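Uncharacterized protein (Bacteroides fragilis, PDB 3MSW) is of unknown function but is a putative exported protein built as a single-layer antiparallel beta-sheet from beta-hairpin repeats. Local coordinates at residues 55-60 with 66-71; 98-103 with 124-129; 43-46 with 51-54. All blocks are in the same frame, centred on the assembly; numbering follows the deposited sequence. Where two conformers were deposited one is given.

Contact 1 (55-60 with 66-71)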
ATOM      1  N   SER A  55      -1.043  -5.234  -4.767  1.00 23.44           N
ATOM      2  CA  SER A  55      -2.072  -4.695  -5.644  1.00 23.29           C
ATOM      3  C   SER A  55      -3.353  -4.598  -4.834  1.00 26.80           C
ATOM      4  O   SER A  55      -3.740  -5.564  -4.176  1.00 27.48           O
ATOM      5  CB  SER A  55      -2.255  -5.604  -6.858  1.00 26.93           C
ATOM      6  OG  SER A  55      -1.052  -5.617  -7.609  1.00 31.99           O
ATOM      7  N   THR A  56      -4.037  -3.444  -4.906  1.00 23.25           N
ATOM      8  CA  THR A  56      -5.270  -3.185  -4.170  1.00 22.20           C
ATOM      9  C   THR A  56      -6.474  -3.122  -5.119  1.00 26.06           C
ATOM     10  O   THR A  56      -6.420  -2.467  -6.168  1.00 24.45           O
ATOM     11  CB  THR A  56      -5.087  -1.853  -3.394  1.00 29.29           C
ATOM     12  OG1 THR A  56      -3.973  -1.971  -2.510  1.00 32.14           O
ATOM     13  CG2 THR A  56      -6.294  -1.448  -2.629  1.00 29.93           C
ATOM     14  N   TYR A  57      -7.580  -3.762  -4.714  1.00 24.19           N
ATOM     15  CA  TYR A  57      -8.820  -3.826  -5.483  1.00 24.02           C
ATOM     16  C   TYR A  57      -9.940  -3.342  -4.610  1.00 28.18           C
ATOM     17  O   TYR A  57      -9.942  -3.586  -3.400  1.00 26.31           O
ATOM     18  CB  TYR A  57      -9.115  -5.261  -6.006  1.00 25.21           C
ATOM     19  CG  TYR A  57      -7.987  -5.797  -6.859  1.00 25.77           C
ATOM     20  CD1 TYR A  57      -7.957  -5.566  -8.231  1.00 27.69           C
ATOM     21  CD2 TYR A  57      -6.900  -6.455  -6.283  1.00 25.75           C
ATOM     22  CE1 TYR A  57      -6.865  -5.951  -9.005  1.00 28.63           C
ATOM     23  CE2 TYR A  57      -5.821  -6.884  -7.058  1.00 26.05           C
ATOM     24  CZ  TYR A  57      -5.806  -6.622  -8.417  1.00 32.02           C
ATOM     25  OH  TYR A  57      -4.737  -7.015  -9.179  1.00 36.83           O
ATOM     26  N   ALA A  58     -10.887  -2.626  -5.224  1.00 26.53           N
ATOM     27  CA  ALA A  58     -12.040  -2.111  -4.511  1.00 25.80           C
ATOM     28  C   ALA A  58     -13.270  -2.833  -5.075  1.00 29.78           C
ATOM     29  O   ALA A  58     -13.332  -3.114  -6.282  1.00 27.97           O
ATOM     30  CB  ALA A  58     -12.154  -0.606  -4.735  1.00 27.03           C
ATOM     31  N   TRP A  59     -14.242  -3.145  -4.204  1.00 28.79           N
ATOM     32  CA  TRP A  59     -15.482  -3.788  -4.635  1.00 30.23           C
ATOM     33  C   TRP A  59     -16.357  -2.788  -5.357  1.00 34.95           C
ATOM     34  O   TRP A  59     -16.724  -1.749  -4.784  1.00 35.35           O
ATOM     35  CB  TRP A  59     -16.255  -4.409  -3.464  1.00 29.53           C
ATOM     36  CG  TRP A  59     -17.391  -5.290  -3.919  1.00 31.91           C
ATOM     37  CD1 TRP A  59     -18.728  -5.013  -3.840  1.00 35.67           C
ATOM     38  CD2 TRP A  59     -17.283  -6.576  -4.555  1.00 32.16           C
ATOM     39  NE1 TRP A  59     -19.460  -6.057  -4.366  1.00 36.06           N
ATOM     40  CE2 TRP A  59     -18.597  -7.037  -4.796  1.00 37.45           C
ATOM     41  CE3 TRP A  59     -16.198  -7.396  -4.925  1.00 33.43           C
ATOM     42  CZ2 TRP A  59     -18.861  -8.287  -5.377  1.00 37.32           C
ATOM     43  CZ3 TRP A  59     -16.462  -8.619  -5.531  1.00 35.75           C
ATOM     44  CH2 TRP A  59     -17.781  -9.043  -5.766  1.00 37.13           C
ATOM     45  N   ASN A  60     -16.685  -3.092  -6.626  1.00 31.67           N
ATOM     46  CA  ASN A  60     -17.556  -2.229  -7.419  1.00 32.86           C
ATOM     47  C   ASN A  60     -18.997  -2.703  -7.149  1.00 35.48           C
ATOM     48  O   ASN A  60     -19.368  -3.789  -7.580  1.00 34.80           O
ATOM     49  CB  ASN A  60     -17.208  -2.290  -8.925  1.00 32.13           C
ATOM     50  CG  ASN A  60     -18.067  -1.385  -9.783  1.00 42.28           C
ATOM     51  OD1 ASN A  60     -19.279  -1.318  -9.641  1.00 34.67           O
ATOM     52  ND2 ASN A  60     -17.466  -0.663 -10.691  1.00 37.49           N
ATOM     53  N   TRP A  66     -14.519  -7.012  -8.607  1.00 27.72           N
ATOM     54  CA  TRP A  66     -13.380  -6.258  -8.092  1.00 28.02           C
ATOM     55  C   TRP A  66     -12.864  -5.364  -9.213  1.00 33.76           C
ATOM     56  O   TRP A  66     -12.924  -5.743 -10.385  1.00 35.93           O
ATOM     57  CB  TRP A  66     -12.227  -7.203  -7.673  1.00 26.43           C
ATOM     58  CG  TRP A  66     -12.536  -8.054  -6.480  1.00 27.25           C
ATOM     59  CD1 TRP A  66     -12.797  -9.391  -6.472  1.00 30.35           C
ATOM     60  CD2 TRP A  66     -12.688  -7.607  -5.124  1.00 26.83           C
ATOM     61  NE1 TRP A  66     -12.989  -9.828  -5.179  1.00 29.91           N
ATOM     62  CE2 TRP A  66     -12.960  -8.749  -4.334  1.00 31.02           C
ATOM     63  CE3 TRP A  66     -12.545  -6.364  -4.486  1.00 27.42           C
ATOM     64  CZ2 TRP A  66     -13.163  -8.674  -2.953  1.00 29.71           C
ATOM     65  CZ3 TRP A  66     -12.772  -6.287  -3.123  1.00 28.69           C
ATOM     66  CH2 TRP A  66     -13.069  -7.432  -2.369  1.00 29.31           C
ATOM     67  N   GLU A  67     -12.363  -4.190  -8.847  1.00 28.20           N
ATOM     68  CA  GLU A  67     -11.756  -3.255  -9.786  0.50 28.36           C
ATOM     69  C   GLU A  67     -10.431  -2.786  -9.242  1.00 30.37           C
ATOM     70  O   GLU A  67     -10.324  -2.548  -8.038  1.00 28.43           O
ATOM     71  CB  GLU A  67     -12.649  -2.055 -10.026  0.50 30.80           C
ATOM     72  CG  GLU A  67     -12.968  -1.873 -11.493  0.50 41.11           C
ATOM     73  CD  GLU A  67     -14.397  -1.444 -11.730  0.50 49.49           C
ATOM     74  OE1 GLU A  67     -14.855  -0.513 -11.034  0.50 34.72           O
ATOM     75  OE2 GLU A  67     -15.064  -2.048 -12.599  0.50 49.89           O
ATOM     76  N   THR A  68      -9.431  -2.661 -10.134  1.00 27.23           N
ATOM     77  CA  THR A  68      -8.069  -2.225  -9.834  1.00 26.67           C
ATOM     78  C   THR A  68      -8.141  -0.803  -9.237  1.00 30.75           C
ATOM     79  O   THR A  68      -8.778   0.092  -9.824  1.00 30.65           O
ATOM     80  CB  THR A  68      -7.238  -2.240 -11.133  1.00 35.44           C
ATOM     81  OG1 THR A  68      -7.389  -3.487 -11.814  1.00 38.49           O
ATOM     82  CG2 THR A  68      -5.793  -1.971 -10.891  1.00 28.45           C
ATOM     83  N   GLU A  69      -7.541  -0.621  -8.068  1.00 25.81           N
ATOM     84  CA  GLU A  69      -7.536   0.673  -7.387  1.00 26.35           C
ATOM     85  C   GLU A  69      -6.125   1.272  -7.349  1.00 29.10           C
ATOM     86  O   GLU A  69      -5.925   2.433  -7.734  1.00 27.74           O
ATOM     87  CB  GLU A  69      -8.121   0.532  -5.963  1.00 27.62           C
ATOM     88  CG  GLU A  69      -7.976   1.795  -5.114  1.00 35.61           C
ATOM     89  CD  GLU A  69      -8.658   1.792  -3.760  1.00 43.22           C
ATOM     90  OE1 GLU A  69      -9.881   1.551  -3.708  1.00 42.48           O
ATOM     91  OE2 GLU A  69      -7.993   2.142  -2.763  1.00 51.32           O
ATOM     92  N   SER A  70      -5.141   0.476  -6.891  1.00 24.20           N
ATOM     93  CA  SER A  70      -3.793   0.977  -6.746  1.00 22.59           C
ATOM     94  C   SER A  70      -2.752  -0.132  -6.706  1.00 26.36           C
ATOM     95  O   SER A  70      -3.099  -1.306  -6.632  1.00 22.85           O
ATOM     96  CB  SER A  70      -3.679   1.820  -5.477  1.00 25.15           C
ATOM     97  OG  SER A  70      -3.795   1.034  -4.307  1.00 29.67           O
ATOM     98  N   ARG A  71      -1.467   0.270  -6.731  1.00 23.75           N
ATOM     99  CA  ARG A  71      -0.345  -0.658  -6.661  1.00 23.69           C
ATOM    100  C   ARG A  71       0.768  -0.033  -5.810  1.00 29.70           C
ATOM    101  O   ARG A  71       1.023   1.165  -5.950  1.00 28.95           O
ATOM    102  CB  ARG A  71       0.138  -0.955  -8.081  1.00 26.83           C
ATOM    103  CG  ARG A  71       1.307  -1.929  -8.138  1.00 37.54           C
ATOM    104  CD  ARG A  71       1.389  -2.589  -9.483  1.00 39.53           C
ATOM    105  NE  ARG A  71       0.433  -3.681  -9.571  1.00 52.61           N
ATOM    106  CZ  ARG A  71       0.257  -4.428 -10.651  1.00 68.14           C
ATOM    107  NH1 ARG A  71       0.989  -4.214 -11.741  1.00 55.38           N
ATOM    108  NH2 ARG A  71      -0.647  -5.401 -10.650  1.00 45.07           N
TER
HETATM  109  O   HOH W   1      -1.691  -0.507  -3.207  1.00 26.25           O
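A beta hairpin of the single-layer sheet brings strand 55-60 against strand 66-71, and a classic beta bulge interrupts their pairing. At the bulge Glu69 and Ser70 both face Thr56. The carbonyl oxygen of Thr56 takes two backbone donors: Glu69 N lies 2.9 Å from Thr56 O, and Ser70 N is longer at 3.3 Å from the same oxygen. Ala58 and Glu67 form a further hydrogen-bonded pair.

Trp59, Trp66, Tyr57, Thr68, Ser55 and Arg71 share one face. Here Trp59 and Trp66 make an edge-to-face pair, their planes 80° apart. Trp59 CE3 comes down on the Trp66 ring, 3.5 Å from Trp66 CD2. With chi1 at -169°, the Trp59 indole swings away from its backbone N, which turns its CE3-CZ3 edge onto the face of Trp66. Tyr57 CD1 rests against Thr68 CA at 3.7 Å. Pro37 and Met40 of strand 35-46 also touch Trp66.

Thr56, Ala58, Glu67 and Ser70 lie on the other face. A water joins the buried hydroxyls Thr56 OG1 and Ser70 OG, 2.8 Å from each. The Glu69 carboxylate passes Ala58 CB and pairs with Lys39. At the hairpin end, in one of two conformers of Glu67 and so with some doubt, Asn60 ND2 donates to Glu67 OE1 (2.6 Å), on the syn side but tilted from the carboxylate plane. In that conformer Glu67 OE2 forms a salt bridge with Lys63.

At the far end from the tryptophans, Arg71 NE and NH2 both donate to Ser55 OG, each 3.1 Å away, in two rather bent bonds.

Contact 2 (98-103 with 124-129)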
ATOM      1  N   SER A  98       2.098   8.146  -7.793  1.00 25.87           N
ATOM      2  CA  SER A  98       1.477   9.185  -6.971  1.00 26.01           C
ATOM      3  C   SER A  98       2.344   9.627  -5.773  1.00 27.42           C
ATOM      4  O   SER A  98       2.578  10.832  -5.581  1.00 26.22           O
ATOM      5  CB  SER A  98       0.087   8.734  -6.521  1.00 29.40           C
ATOM      6  OG  SER A  98      -0.524   9.572  -5.552  1.00 33.29           O
ATOM      7  N   LYS A  99       2.776   8.658  -4.948  1.00 23.21           N
ATOM      8  CA  LYS A  99       3.581   8.925  -3.747  1.00 21.53           C
ATOM      9  C   LYS A  99       4.811   8.036  -3.702  1.00 24.53           C
ATOM     10  O   LYS A  99       4.779   6.897  -4.178  1.00 24.39           O
ATOM     11  CB  LYS A  99       2.753   8.724  -2.448  1.00 22.98           C
ATOM     12  CG  LYS A  99       1.482   9.598  -2.315  1.00 28.29           C
ATOM     13  CD  LYS A  99       1.767  11.108  -2.000  1.00 34.05           C
ATOM     14  CE  LYS A  99       2.765  11.444  -0.871  1.00 40.23           C
ATOM     15  NZ  LYS A  99       2.198  11.334   0.507  1.00 40.62           N
ATOM     16  N   LYS A 100       5.896   8.551  -3.118  1.00 21.02           N
ATOM     17  CA  LYS A 100       7.116   7.761  -2.945  1.00 20.53           C
ATOM     18  C   LYS A 100       7.654   7.977  -1.555  1.00 24.79           C
ATOM     19  O   LYS A 100       7.684   9.122  -1.072  1.00 23.92           O
ATOM     20  CB  LYS A 100       8.161   8.087  -4.015  1.00 23.51           C
ATOM     21  CG  LYS A 100       9.407   7.199  -3.954  1.00 30.44           C
ATOM     22  CD  LYS A 100      10.448   7.623  -4.964  1.00 39.74           C
ATOM     23  CE  LYS A 100      11.400   6.492  -5.289  1.00 51.12           C
ATOM     24  NZ  LYS A 100      12.525   6.961  -6.140  1.00 60.35           N
ATOM     25  N   TYR A 101       8.060   6.885  -0.891  1.00 22.23           N
ATOM     26  CA  TYR A 101       8.655   6.964   0.441  1.00 22.02           C
ATOM     27  C   TYR A 101       9.973   6.263   0.474  1.00 25.31           C
ATOM     28  O   TYR A 101      10.095   5.173  -0.100  1.00 24.94           O
ATOM     29  CB  TYR A 101       7.742   6.375   1.540  1.00 22.07           C
ATOM     30  CG  TYR A 101       6.335   6.897   1.436  1.00 23.91           C
ATOM     31  CD1 TYR A 101       5.989   8.134   1.970  1.00 26.31           C
ATOM     32  CD2 TYR A 101       5.348   6.166   0.785  1.00 24.61           C
ATOM     33  CE1 TYR A 101       4.710   8.667   1.792  1.00 27.02           C
ATOM     34  CE2 TYR A 101       4.072   6.687   0.599  1.00 25.04           C
ATOM     35  CZ  TYR A 101       3.751   7.927   1.122  1.00 30.11           C
ATOM     36  OH  TYR A 101       2.485   8.421   0.988  1.00 29.55           O
ATOM     37  N   ILE A 102      10.959   6.882   1.157  1.00 20.94           N
ATOM     38  CA  ILE A 102      12.287   6.285   1.330  0.50 20.11           C
ATOM     39  C   ILE A 102      12.595   6.205   2.831  1.00 24.21           C
ATOM     40  O   ILE A 102      12.466   7.209   3.544  1.00 21.49           O
ATOM     41  CB  ILE A 102      13.442   6.992   0.542  0.50 22.67           C
ATOM     42  CG1 ILE A 102      13.189   7.009  -0.984  0.50 22.21           C
ATOM     43  CG2 ILE A 102      14.795   6.330   0.857  0.50 22.51           C
ATOM     44  CD1 ILE A 102      14.201   7.891  -1.774  0.50 20.34           C
ATOM     45  N   TYR A 103      13.014   5.007   3.300  1.00 20.73           N
ATOM     46  CA  TYR A 103      13.385   4.792   4.705  1.00 21.04           C
ATOM     47  C   TYR A 103      14.816   4.293   4.735  1.00 27.57           C
ATOM     48  O   TYR A 103      15.130   3.265   4.139  1.00 27.50           O
ATOM     49  CB  TYR A 103      12.452   3.783   5.396  1.00 22.03           C
ATOM     50  CG  TYR A 103      10.988   4.114   5.223  1.00 22.95           C
ATOM     51  CD1 TYR A 103      10.341   4.987   6.099  1.00 25.22           C
ATOM     52  CD2 TYR A 103      10.245   3.556   4.185  1.00 24.04           C
ATOM     53  CE1 TYR A 103       8.989   5.308   5.929  1.00 28.89           C
ATOM     54  CE2 TYR A 103       8.901   3.871   4.007  1.00 25.13           C
ATOM     55  CZ  TYR A 103       8.284   4.760   4.870  1.00 32.00           C
ATOM     56  OH  TYR A 103       6.953   5.029   4.695  1.00 37.78           O
ATOM     57  N   ASN A 124       6.323  15.629 -14.254  1.00 49.99           N
ATOM     58  CA  ASN A 124       6.742  14.225 -14.142  0.50 48.22           C
ATOM     59  C   ASN A 124       7.958  14.067 -13.194  1.00 49.28           C
ATOM     60  O   ASN A 124       8.787  13.167 -13.371  1.00 48.98           O
ATOM     61  CB  ASN A 124       6.956  13.584 -15.538  0.50 51.10           C
ATOM     62  CG  ASN A 124       7.150  12.086 -15.542  0.50 72.43           C
ATOM     63  OD1 ASN A 124       6.327  11.319 -15.030  0.50 68.60           O
ATOM     64  ND2 ASN A 124       8.250  11.642 -16.127  0.50 63.56           N
ATOM     65  N   GLN A 125       8.047  14.949 -12.179  1.00 42.20           N
ATOM     66  CA  GLN A 125       9.128  14.941 -11.197  0.50 40.16           C
ATOM     67  C   GLN A 125       8.558  14.866  -9.795  1.00 40.06           C
ATOM     68  O   GLN A 125       7.494  15.429  -9.537  1.00 38.10           O
ATOM     69  CB  GLN A 125      10.023  16.185 -11.360  0.50 42.86           C
ATOM     70  CG  GLN A 125      10.914  16.132 -12.611  0.50 58.25           C
ATOM     71  CD  GLN A 125      11.641  17.418 -12.943  0.50 76.91           C
ATOM     72  OE1 GLN A 125      11.446  18.476 -12.329  0.50 69.75           O
ATOM     73  NE2 GLN A 125      12.491  17.353 -13.956  0.50 73.15           N
ATOM     74  N   TRP A 126       9.260  14.166  -8.893  1.00 33.95           N
ATOM     75  CA  TRP A 126       8.859  14.007  -7.494  1.00 31.39           C
ATOM     76  C   TRP A 126       9.077  15.305  -6.738  1.00 35.60           C
ATOM     77  O   TRP A 126      10.105  15.961  -6.923  1.00 38.25           O
ATOM     78  CB  TRP A 126       9.673  12.895  -6.823  1.00 28.41           C
ATOM     79  CG  TRP A 126       9.428  11.513  -7.355  1.00 28.31           C
ATOM     80  CD1 TRP A 126      10.323  10.723  -8.019  1.00 31.28           C
ATOM     81  CD2 TRP A 126       8.257  10.705  -7.148  1.00 27.00           C
ATOM     82  NE1 TRP A 126       9.758   9.500  -8.297  1.00 29.35           N
ATOM     83  CE2 TRP A 126       8.507   9.447  -7.741  1.00 30.01           C
ATOM     84  CE3 TRP A 126       7.013  10.930  -6.534  1.00 27.65           C
ATOM     85  CZ2 TRP A 126       7.550   8.423  -7.759  1.00 28.78           C
ATOM     86  CZ3 TRP A 126       6.075   9.915  -6.532  1.00 28.25           C
ATOM     87  CH2 TRP A 126       6.341   8.678  -7.147  1.00 28.84           C
ATOM     88  N   ILE A 127       8.113  15.676  -5.891  1.00 28.71           N
ATOM     89  CA  ILE A 127       8.175  16.865  -5.047  1.00 27.68           C
ATOM     90  C   ILE A 127       8.451  16.375  -3.648  1.00 26.48           C
ATOM     91  O   ILE A 127       7.693  15.561  -3.150  1.00 22.43           O
ATOM     92  CB  ILE A 127       6.851  17.690  -5.067  1.00 31.50           C
ATOM     93  CG1 ILE A 127       6.523  18.255  -6.438  1.00 33.86           C
ATOM     94  CG2 ILE A 127       6.894  18.820  -4.021  1.00 30.73           C
ATOM     95  CD1 ILE A 127       4.949  18.598  -6.574  1.00 47.60           C
ATOM     96  N   LEU A 128       9.468  16.924  -2.968  1.00 25.22           N
ATOM     97  CA  LEU A 128       9.730  16.515  -1.602  1.00 24.11           C
ATOM     98  C   LEU A 128       8.649  17.090  -0.671  1.00 28.38           C
ATOM     99  O   LEU A 128       8.413  18.282  -0.690  1.00 28.57           O
ATOM    100  CB  LEU A 128      11.135  16.980  -1.151  1.00 23.50           C
ATOM    101  CG  LEU A 128      11.515  16.627   0.265  1.00 26.65           C
ATOM    102  CD1 LEU A 128      11.829  15.124   0.393  1.00 26.76           C
ATOM    103  CD2 LEU A 128      12.746  17.451   0.717  1.00 25.95           C
ATOM    104  N   GLU A 129       8.042  16.232   0.169  1.00 26.26           N
ATOM    105  CA  GLU A 129       6.985  16.627   1.107  1.00 26.83           C
ATOM    106  C   GLU A 129       7.454  16.521   2.541  1.00 30.70           C
ATOM    107  O   GLU A 129       6.992  17.273   3.394  1.00 30.16           O
ATOM    108  CB  GLU A 129       5.730  15.743   0.905  1.00 27.20           C
ATOM    109  CG  GLU A 129       5.136  15.837  -0.487  1.00 33.78           C
ATOM    110  CD  GLU A 129       4.245  17.030  -0.732  1.00 57.26           C
ATOM    111  OE1 GLU A 129       3.170  17.103  -0.096  1.00 72.11           O
ATOM    112  OE2 GLU A 129       4.592  17.861  -1.600  1.00 44.28           O
TER
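This is a side-chain contact at the surface of the sheet between strands that are not direct neighbours. Strand 111-120 runs between strand 94-105 and the outermost strand 125-133, and Trp126 reaches past it to Lys100. The axes of strands 98-103 and 125-129 come within 8.3 Å and their directions differ by 60°. No hydrogen bond joins the two segments.

The main interaction is a CH-pi contact. Lys100 CB sits over the six-membered ring of Trp126, 3.6 Å from its centroid and only 9° off the ring normal. The lysine chain then runs on over the indole. Its CD lies 3.8 Å from Trp126 CE2, close to the seam of the two rings. An extended course, starting from a chi1 of -175°, carries CB and CD across the face of the indole. The same indole meets the backbone before Lys100. Trp126 CZ3 is 3.6 Å from Lys99 C, and Ser98 O approaches the ring at its edge, 3.7 Å from Trp126 CZ3. The backbone that CZ3 meets here carries a classic bulge, with Ser98 and Lys99 opposite Tyr85 of strand 80-89. Met119 of the intervening strand also touches Trp126.

The indole thus meets the aliphatic part of Lys100 and not its ammonium group, which has a long, weak ion pair with Glu84. The contact across these segments rests on dispersion and shape, with no charge pairing between them.

Contact 3 (43-46 with 51-54)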
ATOM      1  N   TYR A  43      -0.602  -9.903  -2.728  1.00 24.24           N
ATOM      2  CA  TYR A  43       0.838  -9.683  -2.566  1.00 23.62           C
ATOM      3  C   TYR A  43       1.675 -10.596  -3.439  1.00 27.11           C
ATOM      4  O   TYR A  43       1.449 -11.800  -3.475  1.00 25.70           O
ATOM      5  CB  TYR A  43       1.240  -9.848  -1.095  1.00 25.17           C
ATOM      6  CG  TYR A  43       0.418  -8.986  -0.160  1.00 25.83           C
ATOM      7  CD1 TYR A  43      -0.831  -9.407   0.289  1.00 26.78           C
ATOM      8  CD2 TYR A  43       0.929  -7.795   0.355  1.00 26.79           C
ATOM      9  CE1 TYR A  43      -1.586  -8.631   1.156  1.00 29.59           C
ATOM     10  CE2 TYR A  43       0.194  -7.024   1.253  1.00 26.77           C
ATOM     11  CZ  TYR A  43      -1.058  -7.451   1.660  1.00 33.80           C
ATOM     12  OH  TYR A  43      -1.803  -6.692   2.530  1.00 35.35           O
ATOM     13  N   SER A  44       2.606 -10.001  -4.189  1.00 24.21           N
ATOM     14  CA  SER A  44       3.507 -10.715  -5.080  1.00 24.46           C
ATOM     15  C   SER A  44       4.952 -10.449  -4.597  1.00 27.43           C
ATOM     16  O   SER A  44       5.422  -9.303  -4.583  1.00 25.42           O
ATOM     17  CB  SER A  44       3.269 -10.256  -6.516  1.00 28.95           C
ATOM     18  OG  SER A  44       4.358 -10.626  -7.342  1.00 31.96           O
ATOM     19  N   TYR A  45       5.616 -11.505  -4.127  1.00 22.31           N
ATOM     20  CA  TYR A  45       6.967 -11.443  -3.566  1.00 22.19           C
ATOM     21  C   TYR A  45       7.975 -11.874  -4.591  1.00 26.37           C
ATOM     22  O   TYR A  45       7.684 -12.724  -5.439  1.00 27.14           O
ATOM     23  CB  TYR A  45       7.076 -12.403  -2.354  1.00 22.98           C
ATOM     24  CG  TYR A  45       6.131 -12.038  -1.239  1.00 22.15           C
ATOM     25  CD1 TYR A  45       6.468 -11.059  -0.306  1.00 23.78           C
ATOM     26  CD2 TYR A  45       4.893 -12.662  -1.116  1.00 22.57           C
ATOM     27  CE1 TYR A  45       5.577 -10.678   0.695  1.00 23.27           C
ATOM     28  CE2 TYR A  45       3.994 -12.290  -0.121  1.00 22.33           C
ATOM     29  CZ  TYR A  45       4.325 -11.269   0.759  1.00 27.26           C
ATOM     30  OH  TYR A  45       3.447 -10.899   1.745  1.00 27.33           O
ATOM     31  N   ASP A  46       9.169 -11.334  -4.495  1.00 24.60           N
ATOM     32  CA  ASP A  46      10.300 -11.761  -5.327  1.00 27.32           C
ATOM     33  C   ASP A  46      11.530 -11.572  -4.483  1.00 32.00           C
ATOM     34  O   ASP A  46      12.104 -10.475  -4.436  1.00 28.59           O
ATOM     35  CB  ASP A  46      10.371 -10.995  -6.661  1.00 29.81           C
ATOM     36  CG  ASP A  46      11.311 -11.605  -7.688  1.00 36.09           C
ATOM     37  OD1 ASP A  46      12.362 -12.158  -7.283  1.00 36.55           O
ATOM     38  OD2 ASP A  46      11.066 -11.420  -8.894  1.00 41.76           O
ATOM     39  N   LYS A  51      11.934  -7.388  -3.991  1.00 26.96           N
ATOM     40  CA  LYS A  51      10.823  -6.523  -4.358  1.00 25.28           C
ATOM     41  C   LYS A  51       9.484  -7.183  -4.051  1.00 29.26           C
ATOM     42  O   LYS A  51       9.278  -8.353  -4.414  1.00 29.84           O
ATOM     43  CB  LYS A  51      10.979  -6.162  -5.859  1.00 29.24           C
ATOM     44  CG  LYS A  51       9.762  -5.573  -6.564  1.00 40.74           C
ATOM     45  CD  LYS A  51      10.131  -5.140  -7.977  1.00 52.04           C
ATOM     46  CE  LYS A  51       8.912  -4.884  -8.837  1.00 64.21           C
ATOM     47  NZ  LYS A  51       8.802  -5.850  -9.961  1.00 70.21           N
ATOM     48  N   THR A  52       8.579  -6.432  -3.378  1.00 22.52           N
ATOM     49  CA  THR A  52       7.227  -6.882  -3.035  1.00 20.47           C
ATOM     50  C   THR A  52       6.239  -5.961  -3.754  1.00 25.93           C
ATOM     51  O   THR A  52       6.401  -4.732  -3.712  1.00 24.57           O
ATOM     52  CB  THR A  52       7.019  -6.904  -1.501  1.00 24.13           C
ATOM     53  OG1 THR A  52       7.994  -7.766  -0.914  1.00 30.65           O
ATOM     54  CG2 THR A  52       5.623  -7.356  -1.086  1.00 23.85           C
ATOM     55  N   VAL A  53       5.244  -6.558  -4.438  1.00 22.71           N
ATOM     56  CA  VAL A  53       4.197  -5.812  -5.116  1.00 22.63           C
ATOM     57  C   VAL A  53       2.862  -6.093  -4.423  1.00 27.15           C
ATOM     58  O   VAL A  53       2.427  -7.242  -4.356  1.00 25.85           O
ATOM     59  CB  VAL A  53       4.115  -6.074  -6.647  1.00 26.52           C
ATOM     60  CG1 VAL A  53       3.036  -5.181  -7.302  1.00 26.28           C
ATOM     61  CG2 VAL A  53       5.460  -5.856  -7.318  1.00 26.26           C
ATOM     62  N   LYS A  54       2.223  -5.036  -3.908  1.00 22.68           N
ATOM     63  CA  LYS A  54       0.910  -5.128  -3.313  1.00 22.93           C
ATOM     64  C   LYS A  54      -0.065  -4.471  -4.267  1.00 26.35           C
ATOM     65  O   LYS A  54       0.099  -3.299  -4.585  1.00 26.60           O
ATOM     66  CB  LYS A  54       0.874  -4.418  -1.966  1.00 25.29           C
ATOM     67  CG  LYS A  54      -0.531  -4.413  -1.350  1.00 25.12           C
ATOM     68  CD  LYS A  54      -0.480  -3.688  -0.012  1.00 32.76           C
ATOM     69  CE  LYS A  54      -1.694  -2.874   0.263  1.00 30.45           C
ATOM     70  NZ  LYS A  54      -1.589  -2.205   1.585  1.00 43.04           N
TER
HETATM   71  O   HOH W   2       7.439  -8.800  -6.585  1.00 33.24           O
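Two backbone hydrogen bonds between Ser44 and Val53 are the shortest polar links of this antiparallel beta hairpin. Ser44 N and Val53 O are 2.8 Å apart, as are Val53 N and Ser44 O. Asp46 and Lys51 form the next hydrogen-bonded pair, toward the turn. There Lys51 N donates to Asp46 O at 3.1 Å, while the return bond from Asp46 N to Lys51 O is weak, bent to 122° at the hydrogen. A water donates to both Ser44 O and Lys51 O and so bridges the strands between the two pairs. The Asp46 carboxylate does not reach Lys51 NZ; it bonds to Gln49 in the turn.

Tyr43, Tyr45, Thr52 and Lys54 share one face of the sheet. Both branches of Thr52 meet the CD1-CE1 bond of Tyr45, the hydroxyl obliquely: OG1 of Thr52 lies 3.7 Å from Tyr45 CD1, and CG2 of Thr52 lies 3.8 Å from Tyr45 CE1. The hydroxyl of Tyr45 bonds to the backbone oxygen of Leu19 in strand 18-27. A bound propanediol, probably from the crystallisation liquor, lies near this tyrosine.

Lys54 runs alongside Tyr43. Its first torsion (chi1 176°) turns CG away from the backbone N, which sets CG and CD beside the Tyr43 ring, the chain bending at chi3. The lysine also makes a cation-pi interaction with Tyr41. Its closest approach to Tyr43 is from CD, 3.6 Å from Tyr43 CE2.

How the contacts relate
Contacts 1 and 3 are consecutive hairpin pairings that share strand 51-60. They touch where Arg71 packs on Val53 and Lys54. Contact 2 lies farther along the same sheet, its centre about 22 Å from that of contact 1 and about 20 Å from that of contact 3. Contact 1 is partly buried, whereas contacts 2 and 3 are at the surface. In contacts 1 and 3, backbone hydrogen bonds hold direct neighbours. A bulge shifts the register in contact 1 but not in contact 3. Contact 2 skips a strand and relies on one indole. Aromatic rings recur: tryptophan meets tryptophan in contact 1, and lysine methylenes meet rings in contacts 2 and 3.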